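Local coordinates for protein putative aldolase (Bacteroides vulgatus ATCC 8482, PDB 3DXI) that is of unproven function but is probably an aldolase-like enzyme built on a TIM-barrel fold, at residues Ser165-Ile169 / Ser276-Pro282; Asn34-Ile38 / Leu244-Phe248; Pro188-His192 / Ile212-Asp216; Thr218-Met222 / Ile254-Phe258; Asp102-Ile108 / Phe128-Val134. All blocks are in the same frame, centred on the assembly; numbering follows the deposited sequence.

Contact 1 of 5, residues Ser165-Ile169 / Ser276-Pro282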
# COMPACT_ATOMS: atom_id res chain seq x y z
N SER A 165 -4.34 15.13 -3.62
CA SER A 165 -3.60 15.43 -4.86
C SER A 165 -2.18 14.91 -4.98
O SER A 165 -1.81 14.36 -6.02
CB SER A 165 -3.60 16.95 -5.09
OG SER A 165 -4.90 17.41 -5.42
N PHE A 166 -1.38 15.07 -3.94
CA PHE A 166 0.00 14.62 -3.97
C PHE A 166 0.20 13.17 -3.53
O PHE A 166 1.25 12.58 -3.79
CB PHE A 166 0.86 15.54 -3.09
CG PHE A 166 0.78 16.99 -3.48
CD1 PHE A 166 1.08 17.39 -4.77
CD2 PHE A 166 0.41 17.95 -2.54
CE1 PHE A 166 1.02 18.74 -5.14
CE2 PHE A 166 0.34 19.29 -2.89
CZ PHE A 166 0.64 19.69 -4.19
N GLY A 167 -0.81 12.60 -2.88
CA GLY A 167 -0.70 11.23 -2.42
C GLY A 167 0.21 11.15 -1.20
O GLY A 167 0.93 10.17 -1.01
N GLY A 168 0.18 12.20 -0.39
CA GLY A 168 1.00 12.24 0.81
C GLY A 168 0.22 12.51 2.08
O GLY A 168 0.81 12.62 3.16
N ILE A 169 -1.10 12.60 1.98
CA ILE A 169 -1.93 12.85 3.15
C ILE A 169 -1.95 11.61 4.06
O ILE A 169 -2.00 10.48 3.58
CB ILE A 169 -3.38 13.23 2.72
CG1 ILE A 169 -4.06 14.02 3.84
CG2 ILE A 169 -4.19 11.99 2.38
CD1 ILE A 169 -3.47 15.39 4.04
N SER A 276 7.67 12.36 -4.26
CA SER A 276 6.74 13.44 -4.55
C SER A 276 5.58 13.44 -3.56
O SER A 276 5.12 14.49 -3.13
CB SER A 276 6.20 13.34 -5.98
OG SER A 276 5.42 12.18 -6.19
N GLY A 277 5.13 12.25 -3.19
CA GLY A 277 4.03 12.14 -2.24
C GLY A 277 4.37 12.66 -0.86
O GLY A 277 3.66 13.51 -0.32
N ALA A 278 5.46 12.16 -0.28
CA ALA A 278 5.87 12.55 1.07
C ALA A 278 6.29 14.01 1.19
O ALA A 278 6.25 14.58 2.27
CB ALA A 278 7.01 11.65 1.55
N ASN A 279 6.69 14.61 0.07
CA ASN A 279 7.12 16.00 0.09
C ASN A 279 6.15 16.94 -0.64
O ASN A 279 6.49 18.07 -0.99
CB ASN A 279 8.53 16.08 -0.51
CG ASN A 279 9.55 15.37 0.37
OD1 ASN A 279 9.99 15.91 1.38
ND2 ASN A 279 9.92 14.15 -0.01
N ASN A 280 4.94 16.45 -0.86
CA ASN A 280 3.90 17.23 -1.53
C ASN A 280 4.41 17.97 -2.77
O ASN A 280 4.36 19.20 -2.84
CB ASN A 280 3.28 18.21 -0.56
CG ASN A 280 2.71 17.52 0.67
OD1 ASN A 280 2.09 16.47 0.56
ND2 ASN A 280 2.93 18.12 1.83
N ILE A 281 4.90 17.20 -3.73
CA ILE A 281 5.40 17.72 -4.99
C ILE A 281 4.59 17.00 -6.05
O ILE A 281 4.42 15.78 -5.98
CB ILE A 281 6.88 17.36 -5.21
CG1 ILE A 281 7.73 17.87 -4.06
CG2 ILE A 281 7.37 17.95 -6.53
CD1 ILE A 281 9.21 17.55 -4.22
N PRO A 282 4.05 17.73 -7.04
CA PRO A 282 3.27 17.03 -8.06
C PRO A 282 4.18 15.97 -8.69
O PRO A 282 5.34 16.26 -9.02
CB PRO A 282 2.88 18.14 -9.03
CG PRO A 282 3.96 19.16 -8.85
CD PRO A 282 4.16 19.17 -7.36
O HOH W 1 3.03 13.47 -5.80
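Phe166 lays its ring against the turn that leaves helix 271-278, and the backbone of that turn covers one ring face: Asn280 C stands 3.8 Å above the plane of the Phe166 ring, over its centre. The CG of Phe166 lies anti to its own carbonyl carbon (chi1 -57°), and with its CB directed at 276-282 this carries the ring under residues 280 to 282. The Asn280 side chain crosses the Phe166 side chain at about a right angle, its amide plane turned 38° from the ring, and touches with its aliphatic part, Asn280 CB to Phe166 CD2 at 3.5 Å. Pro282 runs alongside the ring and points the same way, with Pro282 CD 3.9 Å from Phe166 CE1.

The turn is a Schellman motif with Asn280, at positive phi, as its C-prime residue; Ile281 N reaches back to Ser276 O at 2.8 Å. Glycines let the two backbones close in. Gly168 CA makes a CA-H...O contact of 3.2 Å to Gly277 O, and Gly277 CA makes another to Phe166 O. Water 1 donates toward Phe166 O, Ser276 OG and Ile281 O, although it has more acceptors in reach than protons. Ser276 OG also pairs with Tyr273 O.

Ser138 and Lys139 also touch Phe166, while Lys240 of the second subunit packs on Ala278 and Asn279. The loop after strand 159-163 thus meets the helix end through apolar packing, CA-H...O contacts and water-mediated hydrogen bonds, without a direct conventional hydrogen bond between the segments.

Contact 2 of 5, residues Asn34-Ile38 / Leu244-Phe248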
# COMPACT_ATOMS: atom_id res chain seq x y z
N ASN A 34 -22.36 -3.25 -12.38
CA ASN A 34 -23.74 -3.56 -12.01
C ASN A 34 -23.76 -4.61 -10.90
O ASN A 34 -24.65 -4.60 -10.05
CB ASN A 34 -24.52 -4.14 -13.20
CG ASN A 34 -25.03 -3.07 -14.15
OD1 ASN A 34 -24.97 -1.87 -13.86
ND2 ASN A 34 -25.55 -3.50 -15.30
N GLU A 35 -22.77 -5.50 -10.89
CA GLU A 35 -22.73 -6.56 -9.89
C GLU A 35 -21.75 -6.35 -8.74
O GLU A 35 -21.45 -7.29 -8.01
CB GLU A 35 -22.44 -7.91 -10.56
CG GLU A 35 -23.49 -8.32 -11.58
CD GLU A 35 -23.36 -9.77 -12.01
OE1 GLU A 35 -23.69 -10.66 -11.19
OE2 GLU A 35 -22.93 -10.01 -13.15
N LEU A 36 -21.25 -5.13 -8.60
CA LEU A 36 -20.33 -4.81 -7.51
C LEU A 36 -21.01 -3.74 -6.66
O LEU A 36 -21.82 -2.96 -7.17
CB LEU A 36 -19.00 -4.29 -8.07
CG LEU A 36 -18.10 -5.30 -8.81
CD1 LEU A 36 -16.89 -4.60 -9.43
CD2 LEU A 36 -17.64 -6.37 -7.84
N PRO A 37 -20.71 -3.70 -5.36
CA PRO A 37 -21.35 -2.68 -4.52
C PRO A 37 -20.80 -1.26 -4.74
O PRO A 37 -20.36 -0.60 -3.79
CB PRO A 37 -21.12 -3.20 -3.10
CG PRO A 37 -19.79 -3.89 -3.22
CD PRO A 37 -19.91 -4.63 -4.53
N ILE A 38 -20.84 -0.80 -5.99
CA ILE A 38 -20.38 0.54 -6.37
C ILE A 38 -21.60 1.35 -6.82
O ILE A 38 -22.30 0.97 -7.76
CB ILE A 38 -19.34 0.49 -7.51
CG1 ILE A 38 -17.98 0.04 -6.97
CG2 ILE A 38 -19.20 1.86 -8.16
CD1 ILE A 38 -17.73 -1.44 -7.05
N LEU A 244 -19.58 -5.88 4.11
CA LEU A 244 -20.05 -5.54 2.76
C LEU A 244 -20.07 -6.78 1.87
O LEU A 244 -19.02 -7.39 1.65
CB LEU A 244 -19.16 -4.48 2.12
CG LEU A 244 -19.61 -3.91 0.78
CD1 LEU A 244 -20.87 -3.08 0.99
CD2 LEU A 244 -18.51 -3.05 0.17
N ASN A 245 -21.24 -7.16 1.37
CA ASN A 245 -21.31 -8.31 0.49
C ASN A 245 -20.68 -7.94 -0.85
O ASN A 245 -20.99 -6.91 -1.43
CB ASN A 245 -22.76 -8.75 0.27
CG ASN A 245 -22.87 -9.87 -0.75
OD1 ASN A 245 -22.08 -10.82 -0.75
ND2 ASN A 245 -23.87 -9.77 -1.63
N VAL A 246 -19.78 -8.80 -1.33
CA VAL A 246 -19.09 -8.58 -2.60
C VAL A 246 -19.01 -9.84 -3.46
O VAL A 246 -18.75 -10.93 -2.95
CB VAL A 246 -17.64 -8.09 -2.35
CG1 VAL A 246 -16.88 -8.01 -3.68
CG2 VAL A 246 -17.65 -6.74 -1.67
N ASP A 247 -19.24 -9.68 -4.76
CA ASP A 247 -19.14 -10.81 -5.69
C ASP A 247 -17.70 -10.77 -6.19
O ASP A 247 -17.37 -10.03 -7.12
CB ASP A 247 -20.08 -10.65 -6.88
CG ASP A 247 -20.01 -11.85 -7.82
OD1 ASP A 247 -18.97 -12.53 -7.85
OD2 ASP A 247 -21.00 -12.11 -8.53
N PHE A 248 -16.86 -11.58 -5.57
CA PHE A 248 -15.45 -11.63 -5.92
C PHE A 248 -15.16 -12.24 -7.28
O PHE A 248 -14.10 -11.99 -7.86
CB PHE A 248 -14.70 -12.36 -4.81
CG PHE A 248 -14.60 -11.57 -3.54
CD1 PHE A 248 -13.68 -10.53 -3.43
CD2 PHE A 248 -15.44 -11.84 -2.46
CE1 PHE A 248 -13.61 -9.77 -2.27
CE2 PHE A 248 -15.38 -11.08 -1.29
CZ PHE A 248 -14.46 -10.04 -1.19
O HOH W 2 -23.60 -10.65 -8.57
O HOH W 3 -21.56 -7.57 -5.31
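Pro37, in the loop leading into strand 40-45 of the TIM barrel, is the centre of an inverse gamma turn closed by Ile38 N to Leu36 O at 2.6 Å, and turns its ring toward 244-248, between helices 231-241 and 248-265. Taken from CB outward, the ring carbons share Leu244 and the Asn245 carbonyl oxygen as neighbours. Pro37 CB lies 4.1 Å from Leu244 CD1. Pro37 CG has the most neighbours: it is 3.7 Å from Leu244 CD2, touches Val246 CG2 on another side chain, and comes equally near the backbone at Asn245 O. Pro37 CD, the last ring carbon, stays close to that same oxygen. Leu244 holds its CG anti to the backbone N (chi1 -174°), which brings both methyls to the proline. Leu235 of helix 231-241 also packs on Pro37.

Beside this apolar patch, Leu36 CD2 touches Asp247 O, and Glu35 lies next to Asp247, the two side chains pointing the same way with carboxylate planes 86° apart. Their like charges approach to 4.1 Å between Glu35 OE1 and Asp247 OD2, a repulsion probably eased by water 2. The other Asp247 oxygen, OD1, is engaged elsewhere: Asp247 is the N-cap of helix 248-265, bonding Val250 N, and it takes a further bond from Asn298 ND2 of the second subunit. Water 2 donates to both acids, at 2.6 Å to Glu35 OE1 and 3.0 Å to Asp247 OD2.

Contact 3 of 5, residues Pro188-His192 / Ile212-Asp216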
# COMPACT_ATOMS: atom_id res chain seq x y z
N PRO A 188 -22.76 16.45 1.85
CA PRO A 188 -22.09 15.15 1.94
C PRO A 188 -20.61 15.34 1.60
O PRO A 188 -20.26 16.16 0.74
CB PRO A 188 -22.83 14.32 0.89
CG PRO A 188 -24.23 14.88 0.96
CD PRO A 188 -23.98 16.37 1.02
N VAL A 189 -19.73 14.61 2.28
CA VAL A 189 -18.30 14.74 2.03
C VAL A 189 -17.71 13.45 1.47
O VAL A 189 -18.15 12.35 1.81
CB VAL A 189 -17.54 15.14 3.32
CG1 VAL A 189 -16.06 15.31 3.02
CG2 VAL A 189 -18.13 16.43 3.90
N GLY A 190 -16.70 13.60 0.61
CA GLY A 190 -16.04 12.45 0.03
C GLY A 190 -14.53 12.56 0.11
O GLY A 190 -13.98 13.63 0.43
N PHE A 191 -13.84 11.46 -0.18
CA PHE A 191 -12.39 11.42 -0.16
C PHE A 191 -11.87 10.67 -1.39
O PHE A 191 -12.38 9.61 -1.75
CB PHE A 191 -11.88 10.70 1.09
CG PHE A 191 -10.39 10.51 1.12
CD1 PHE A 191 -9.53 11.61 1.26
CD2 PHE A 191 -9.82 9.24 0.98
CE1 PHE A 191 -8.14 11.45 1.26
CE2 PHE A 191 -8.43 9.06 0.98
CZ PHE A 191 -7.59 10.17 1.12
N HIS A 192 -10.86 11.25 -2.03
CA HIS A 192 -10.24 10.62 -3.19
C HIS A 192 -8.75 10.57 -2.88
O HIS A 192 -8.04 11.57 -3.00
CB HIS A 192 -10.49 11.43 -4.47
CG HIS A 192 -9.93 10.79 -5.70
ND1 HIS A 192 -10.67 10.61 -6.85
CD2 HIS A 192 -8.69 10.31 -5.98
CE1 HIS A 192 -9.91 10.05 -7.78
NE2 HIS A 192 -8.71 9.86 -7.27
N ILE A 212 -17.66 9.45 6.77
CA ILE A 212 -17.58 10.09 5.46
C ILE A 212 -18.68 9.51 4.55
O ILE A 212 -19.07 8.35 4.70
CB ILE A 212 -16.18 9.88 4.82
CG1 ILE A 212 -15.90 11.01 3.82
CG2 ILE A 212 -16.11 8.53 4.13
CD1 ILE A 212 -14.43 11.22 3.51
N ASP A 213 -19.17 10.32 3.63
CA ASP A 213 -20.26 9.93 2.74
C ASP A 213 -19.87 9.28 1.40
O ASP A 213 -20.61 8.45 0.88
CB ASP A 213 -21.12 11.17 2.45
CG ASP A 213 -21.53 11.90 3.72
OD1 ASP A 213 -22.51 11.47 4.37
OD2 ASP A 213 -20.88 12.90 4.08
N PHE A 214 -18.72 9.67 0.85
CA PHE A 214 -18.25 9.16 -0.44
C PHE A 214 -16.77 8.77 -0.46
O PHE A 214 -15.94 9.41 0.18
CB PHE A 214 -18.45 10.23 -1.52
CG PHE A 214 -19.78 10.18 -2.22
CD1 PHE A 214 -19.93 9.44 -3.39
CD2 PHE A 214 -20.87 10.91 -1.75
CE1 PHE A 214 -21.14 9.43 -4.09
CE2 PHE A 214 -22.09 10.90 -2.43
CZ PHE A 214 -22.22 10.16 -3.60
N ILE A 215 -16.45 7.71 -1.20
CA ILE A 215 -15.06 7.28 -1.36
C ILE A 215 -14.84 6.95 -2.84
O ILE A 215 -15.65 6.27 -3.46
CB ILE A 215 -14.71 6.02 -0.53
CG1 ILE A 215 -14.76 6.34 0.97
CG2 ILE A 215 -13.31 5.54 -0.90
CD1 ILE A 215 -13.75 7.38 1.41
N ASP A 216 -13.75 7.47 -3.39
CA ASP A 216 -13.35 7.26 -4.78
C ASP A 216 -12.26 6.19 -4.87
O ASP A 216 -11.38 6.10 -4.00
CB ASP A 216 -12.78 8.55 -5.39
CG ASP A 216 -13.84 9.57 -5.76
OD1 ASP A 216 -14.99 9.47 -5.29
OD2 ASP A 216 -13.50 10.49 -6.54
O HOH W 4 -15.34 10.54 -2.80
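His192 extends its CG anti to the backbone N (chi1 -177°) while Asp216 turns its CG anti to the carbonyl carbon, and the two groups meet on one face of a parallel strand pair. These are strands 189-192 and 214-217, the last two of the eight in the TIM barrel, joined through helix 200-209 as a beta-alpha-beta unit. The ring and carboxylate planes stand 70° apart. His192 ND1 donates to the anti lone pair of Asp216 OD2 at 2.8 Å, with the oxygen at the ring edge but tilted from its plane. The same oxygen forms a salt bridge with Arg105, so that Asp216 OD2 is held by two partners, His192 ND1 and Arg105 NH2.

Backbone bonds hold the register. Val189 O accepts from both Asp213 N and Phe214 N, Phe191 N donates to Phe214 O at 3.0 Å, and Asp216 N donates to Phe191 O. Gly190 lets the strands approach: its CA lies only 3.0 Å from Phe214 O.

Phe191 faces the other way, toward the surrounding helices. Its CB is gripped by two methyls, Ile212 CD1 at 3.6 Å and Ile215 CD1 at 3.8 Å, the latter near the plane of the Phe191 ring at its edge. Val174 of helix 171-184 and Ser204 of helix 200-209 pack on the same side chain.

At the start of the pair, Asp213 also binds Arg182 through OD2, and this oxygen takes the Val189 N-H on its anti side, though tilted out of the carboxylate plane, at 2.7 Å and a nearly straight 171°.

Contact 4 of 5, residues Thr218-Met222 / Ile254-Phe258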
# COMPACT_ATOMS: atom_id res chain seq x y z
N THR A 218 -10.50 3.12 -8.12
CA THR A 218 -10.53 2.64 -9.49
C THR A 218 -10.02 1.20 -9.54
O THR A 218 -9.27 0.77 -8.66
CB THR A 218 -9.64 3.51 -10.43
OG1 THR A 218 -8.27 3.43 -10.01
CG2 THR A 218 -10.10 4.96 -10.39
N ILE A 219 -10.43 0.45 -10.56
CA ILE A 219 -10.00 -0.94 -10.72
C ILE A 219 -8.49 -0.99 -10.97
O ILE A 219 -7.97 -0.38 -11.90
CB ILE A 219 -10.77 -1.61 -11.89
CG1 ILE A 219 -12.27 -1.66 -11.56
CG2 ILE A 219 -10.23 -3.01 -12.15
CD1 ILE A 219 -12.62 -2.41 -10.28
N THR A 220 -7.80 -1.73 -10.10
CA THR A 220 -6.34 -1.90 -10.08
C THR A 220 -5.63 -0.59 -9.76
O THR A 220 -4.42 -0.48 -9.95
CB THR A 220 -5.75 -2.49 -11.41
OG1 THR A 220 -5.92 -1.56 -12.48
CG2 THR A 220 -6.43 -3.80 -11.77
N GLY A 221 -6.38 0.39 -9.26
CA GLY A 221 -5.80 1.68 -8.91
C GLY A 221 -5.39 2.51 -10.12
O GLY A 221 -4.70 3.51 -10.00
N MSE A 222 -5.83 2.08 -11.30
CA MSE A 222 -5.52 2.76 -12.55
C MSE A 222 -5.68 4.27 -12.42
O MSE A 222 -6.74 4.77 -12.01
CB MSE A 222 -6.40 2.23 -13.69
CG MSE A 222 -6.04 2.78 -15.07
SE MSE A 222 -7.16 2.01 -16.46
CE MSE A 222 -6.05 2.36 -18.01
N ILE A 254 -13.18 -8.47 -13.66
CA ILE A 254 -13.00 -7.10 -14.13
C ILE A 254 -11.54 -6.69 -13.98
O ILE A 254 -11.03 -5.87 -14.75
CB ILE A 254 -13.96 -6.11 -13.40
CG1 ILE A 254 -13.95 -4.76 -14.13
CG2 ILE A 254 -13.54 -5.92 -11.95
CD1 ILE A 254 -14.37 -4.85 -15.59
N ILE A 255 -10.84 -7.26 -13.00
CA ILE A 255 -9.43 -6.97 -12.82
C ILE A 255 -8.70 -7.53 -14.04
O ILE A 255 -7.84 -6.87 -14.63
CB ILE A 255 -8.86 -7.65 -11.55
CG1 ILE A 255 -9.34 -6.91 -10.30
CG2 ILE A 255 -7.33 -7.71 -11.62
CD1 ILE A 255 -8.94 -7.58 -9.00
N THR A 256 -9.06 -8.75 -14.42
CA THR A 256 -8.46 -9.41 -15.58
C THR A 256 -8.68 -8.59 -16.85
O THR A 256 -7.79 -8.51 -17.70
CB THR A 256 -9.03 -10.83 -15.79
OG1 THR A 256 -8.65 -11.66 -14.68
CG2 THR A 256 -8.49 -11.43 -17.08
N THR A 257 -9.86 -7.99 -16.98
CA THR A 257 -10.17 -7.18 -18.15
C THR A 257 -9.14 -6.06 -18.30
O THR A 257 -8.66 -5.79 -19.41
CB THR A 257 -11.58 -6.54 -18.04
OG1 THR A 257 -12.58 -7.57 -18.03
CG2 THR A 257 -11.85 -5.62 -19.22
N PHE A 258 -8.78 -5.43 -17.19
CA PHE A 258 -7.84 -4.31 -17.18
C PHE A 258 -6.37 -4.70 -17.05
O PHE A 258 -5.49 -3.84 -17.05
CB PHE A 258 -8.21 -3.34 -16.06
CG PHE A 258 -9.39 -2.47 -16.40
CD1 PHE A 258 -9.23 -1.30 -17.13
CD2 PHE A 258 -10.68 -2.84 -16.01
CE1 PHE A 258 -10.32 -0.51 -17.48
CE2 PHE A 258 -11.79 -2.05 -16.36
CZ PHE A 258 -11.61 -0.88 -17.09
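Ile219 points its CB at helix 248-265 and touches three of its residues. Its CG2, anti to the backbone N, is 3.9 Å from Phe258 CD2 and equally near Ile254 O, and packs beside Ile255 CG1, while its CD1 reaches Ile254 CG2 at 4.0 Å. The Ile219 side chain crosses those of Ile254 and Phe258 at about right angles. Next, Thr220 offers its methyl: Thr220 CG2 meets Ile255 CG2 at 4.0 Å. With chi1 at 67° its OG1 sits between the backbone N and the carbonyl carbon, leaving CG2 to face the helix. The Thr220 backbone is held from outside, its N by Glu232 and its O by Trp267.

This segment is the loop following the eighth barrel strand, 214-217, so the contact sets a loop of the TIM barrel against a helix that comes after the barrel's last strand.

Met222, a selenomethionine whose O is held back to Thr218 OG1 at 2.9 Å, runs out fully extended and makes a Met-aromatic contact. Met222 SE lies 4.0 Å from Phe258 CD1 and 5.0 Å from the centroid of the Phe258 ring, approaching obliquely at 60° off the ring normal. Ile25 and Tyr29 of helix 23-34 also pack on Phe258.

Contact 5 of 5, residues Asp102-Ile108 / Phe128-Val134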
# COMPACT_ATOMS: atom_id res chain seq x y z
N ASP A 102 -26.27 11.59 -14.15
CA ASP A 102 -26.80 11.98 -12.85
C ASP A 102 -26.05 13.10 -12.17
O ASP A 102 -26.65 14.06 -11.68
CB ASP A 102 -26.82 10.76 -11.93
CG ASP A 102 -27.67 9.64 -12.48
OD1 ASP A 102 -28.92 9.79 -12.45
OD2 ASP A 102 -27.11 8.63 -12.96
N MSE A 103 -24.73 12.99 -12.16
CA MSE A 103 -23.90 13.98 -11.50
C MSE A 103 -22.78 14.55 -12.34
O MSE A 103 -22.16 13.86 -13.15
CB MSE A 103 -23.29 13.37 -10.24
CG MSE A 103 -22.33 14.28 -9.50
SE MSE A 103 -21.44 13.34 -8.06
CE MSE A 103 -22.80 13.56 -6.68
N ILE A 104 -22.54 15.84 -12.14
CA ILE A 104 -21.48 16.56 -12.83
C ILE A 104 -20.46 16.91 -11.76
O ILE A 104 -20.77 17.67 -10.84
CB ILE A 104 -21.99 17.87 -13.46
CG1 ILE A 104 -23.18 17.59 -14.39
CG2 ILE A 104 -20.86 18.55 -14.22
CD1 ILE A 104 -22.88 16.64 -15.55
N ARG A 105 -19.27 16.33 -11.85
CA ARG A 105 -18.23 16.64 -10.88
C ARG A 105 -17.33 17.69 -11.48
O ARG A 105 -17.07 17.68 -12.69
CB ARG A 105 -17.42 15.41 -10.53
CG ARG A 105 -18.21 14.31 -9.87
CD ARG A 105 -17.29 13.15 -9.63
NE ARG A 105 -16.90 13.02 -8.24
CZ ARG A 105 -15.85 12.32 -7.82
NH1 ARG A 105 -15.07 11.69 -8.69
NH2 ARG A 105 -15.63 12.22 -6.53
N ILE A 106 -16.85 18.60 -10.65
CA ILE A 106 -15.99 19.69 -11.10
C ILE A 106 -14.61 19.59 -10.46
O ILE A 106 -14.50 19.55 -9.24
CB ILE A 106 -16.61 21.05 -10.72
CG1 ILE A 106 -18.07 21.09 -11.20
CG2 ILE A 106 -15.80 22.18 -11.34
CD1 ILE A 106 -18.86 22.30 -10.72
N ALA A 107 -13.57 19.53 -11.28
CA ALA A 107 -12.20 19.47 -10.76
C ALA A 107 -11.86 20.92 -10.45
O ALA A 107 -11.76 21.74 -11.36
CB ALA A 107 -11.24 18.91 -11.81
N ILE A 108 -11.67 21.21 -9.17
CA ILE A 108 -11.41 22.57 -8.72
C ILE A 108 -10.13 22.81 -7.92
O ILE A 108 -9.78 22.04 -7.03
CB ILE A 108 -12.58 23.06 -7.83
CG1 ILE A 108 -13.91 22.83 -8.55
CG2 ILE A 108 -12.39 24.53 -7.48
CD1 ILE A 108 -15.12 22.99 -7.66
N PHE A 128 -28.89 18.64 -12.58
CA PHE A 128 -27.85 17.66 -12.31
C PHE A 128 -27.45 17.68 -10.84
O PHE A 128 -27.62 18.69 -10.16
CB PHE A 128 -26.58 17.97 -13.12
CG PHE A 128 -26.72 17.79 -14.60
CD1 PHE A 128 -26.77 16.52 -15.16
CD2 PHE A 128 -26.76 18.89 -15.44
CE1 PHE A 128 -26.85 16.35 -16.54
CE2 PHE A 128 -26.84 18.74 -16.83
CZ PHE A 128 -26.88 17.47 -17.38
N GLU A 129 -26.92 16.57 -10.35
CA GLU A 129 -26.38 16.52 -9.00
C GLU A 129 -25.02 17.18 -9.23
O GLU A 129 -24.44 17.00 -10.31
CB GLU A 129 -26.16 15.07 -8.54
CG GLU A 129 -27.39 14.37 -7.97
CD GLU A 129 -27.13 12.89 -7.74
OE1 GLU A 129 -25.96 12.46 -7.83
OE2 GLU A 129 -28.09 12.16 -7.46
N VAL A 130 -24.51 17.93 -8.27
CA VAL A 130 -23.21 18.59 -8.46
C VAL A 130 -22.18 18.15 -7.45
O VAL A 130 -22.44 18.15 -6.24
CB VAL A 130 -23.33 20.13 -8.40
CG1 VAL A 130 -21.96 20.77 -8.60
CG2 VAL A 130 -24.29 20.61 -9.46
N GLY A 131 -21.00 17.78 -7.94
CA GLY A 131 -19.92 17.37 -7.06
C GLY A 131 -18.70 18.27 -7.17
O GLY A 131 -18.29 18.65 -8.27
N PHE A 132 -18.13 18.63 -6.03
CA PHE A 132 -16.93 19.47 -6.00
C PHE A 132 -15.74 18.57 -5.67
O PHE A 132 -15.68 17.98 -4.59
CB PHE A 132 -17.01 20.54 -4.89
CG PHE A 132 -17.93 21.69 -5.18
CD1 PHE A 132 -17.50 23.00 -4.98
CD2 PHE A 132 -19.24 21.48 -5.59
CE1 PHE A 132 -18.36 24.08 -5.18
CE2 PHE A 132 -20.11 22.55 -5.79
CZ PHE A 132 -19.68 23.85 -5.58
N ASN A 133 -14.80 18.45 -6.60
CA ASN A 133 -13.59 17.66 -6.36
C ASN A 133 -12.48 18.69 -6.19
O ASN A 133 -11.82 19.08 -7.15
CB ASN A 133 -13.30 16.72 -7.53
CG ASN A 133 -13.97 15.36 -7.37
OD1 ASN A 133 -15.15 15.27 -7.01
ND2 ASN A 133 -13.21 14.29 -7.62
N VAL A 134 -12.30 19.14 -4.95
CA VAL A 134 -11.30 20.17 -4.63
C VAL A 134 -9.91 19.60 -4.37
O VAL A 134 -9.71 18.77 -3.49
CB VAL A 134 -11.76 21.00 -3.41
CG1 VAL A 134 -10.75 22.13 -3.14
CG2 VAL A 134 -13.16 21.57 -3.68
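Ile104 covers one face of the Phe128 ring: Ile104 CG1 stands 4.0 Å from the centroid of the Phe128 ring, 27° off its normal, in a CH-pi contact, and Ile104 CD1 sits over the same ring toward its rim. Asp102 O lies at the ring edge, near the plane. The second flat pair is Arg105 and Asn133, with guanidinium and amide planes 84° apart. Asn133 comes over a face of the guanidinium, its ND2 3.1 Å above the plane; Asn133 OD1 is also 3.1 Å from Arg105 NE, but the angle is too poor for a hydrogen bond. Arg105 NH2 and NH1 instead form salt bridges with Asp216 and Glu42. A bend at chi3 (105°) turns the Arg105 group across Asn133.

Six backbone bonds join the strands, among them Gly131 N to Ile104 O at 2.9 Å and a nearly linear Ile108 N to Asn133 O. On the face holding Ile104, Ile108 CD1 meets Phe132 CD1 at 3.6 Å, and Ala116 and Ala120 of helix 113-124 close over these two side chains. Adjacent parallel strands joined by helix 113-124, which covers their outer face, form a beta-alpha-beta unit of the TIM barrel.

Overall arrangement
From the N terminus, the chain first enters contact 2 at 34-38, before strand 40-45, and closes it only at 244-248, so contacts 3 and 5 nest inside its loop. Contact 5 closes first, pairing the fourth and fifth barrel strands. Contact 1 then opens at 165-169 and closes last, at 276-282, enclosing contacts 3 and 4 and crossing contact 2. Contact 3 pairs strands seven and eight and is tied to contact 5 across the barrel by the Asp216-Arg105 salt bridge. Contact 4 follows directly in sequence, and crosses contact 2; together they bind helix 248-265 to the barrel. Contacts 1, 2 and 4 all touch the second subunit, the centres of the first two about 31 Å apart.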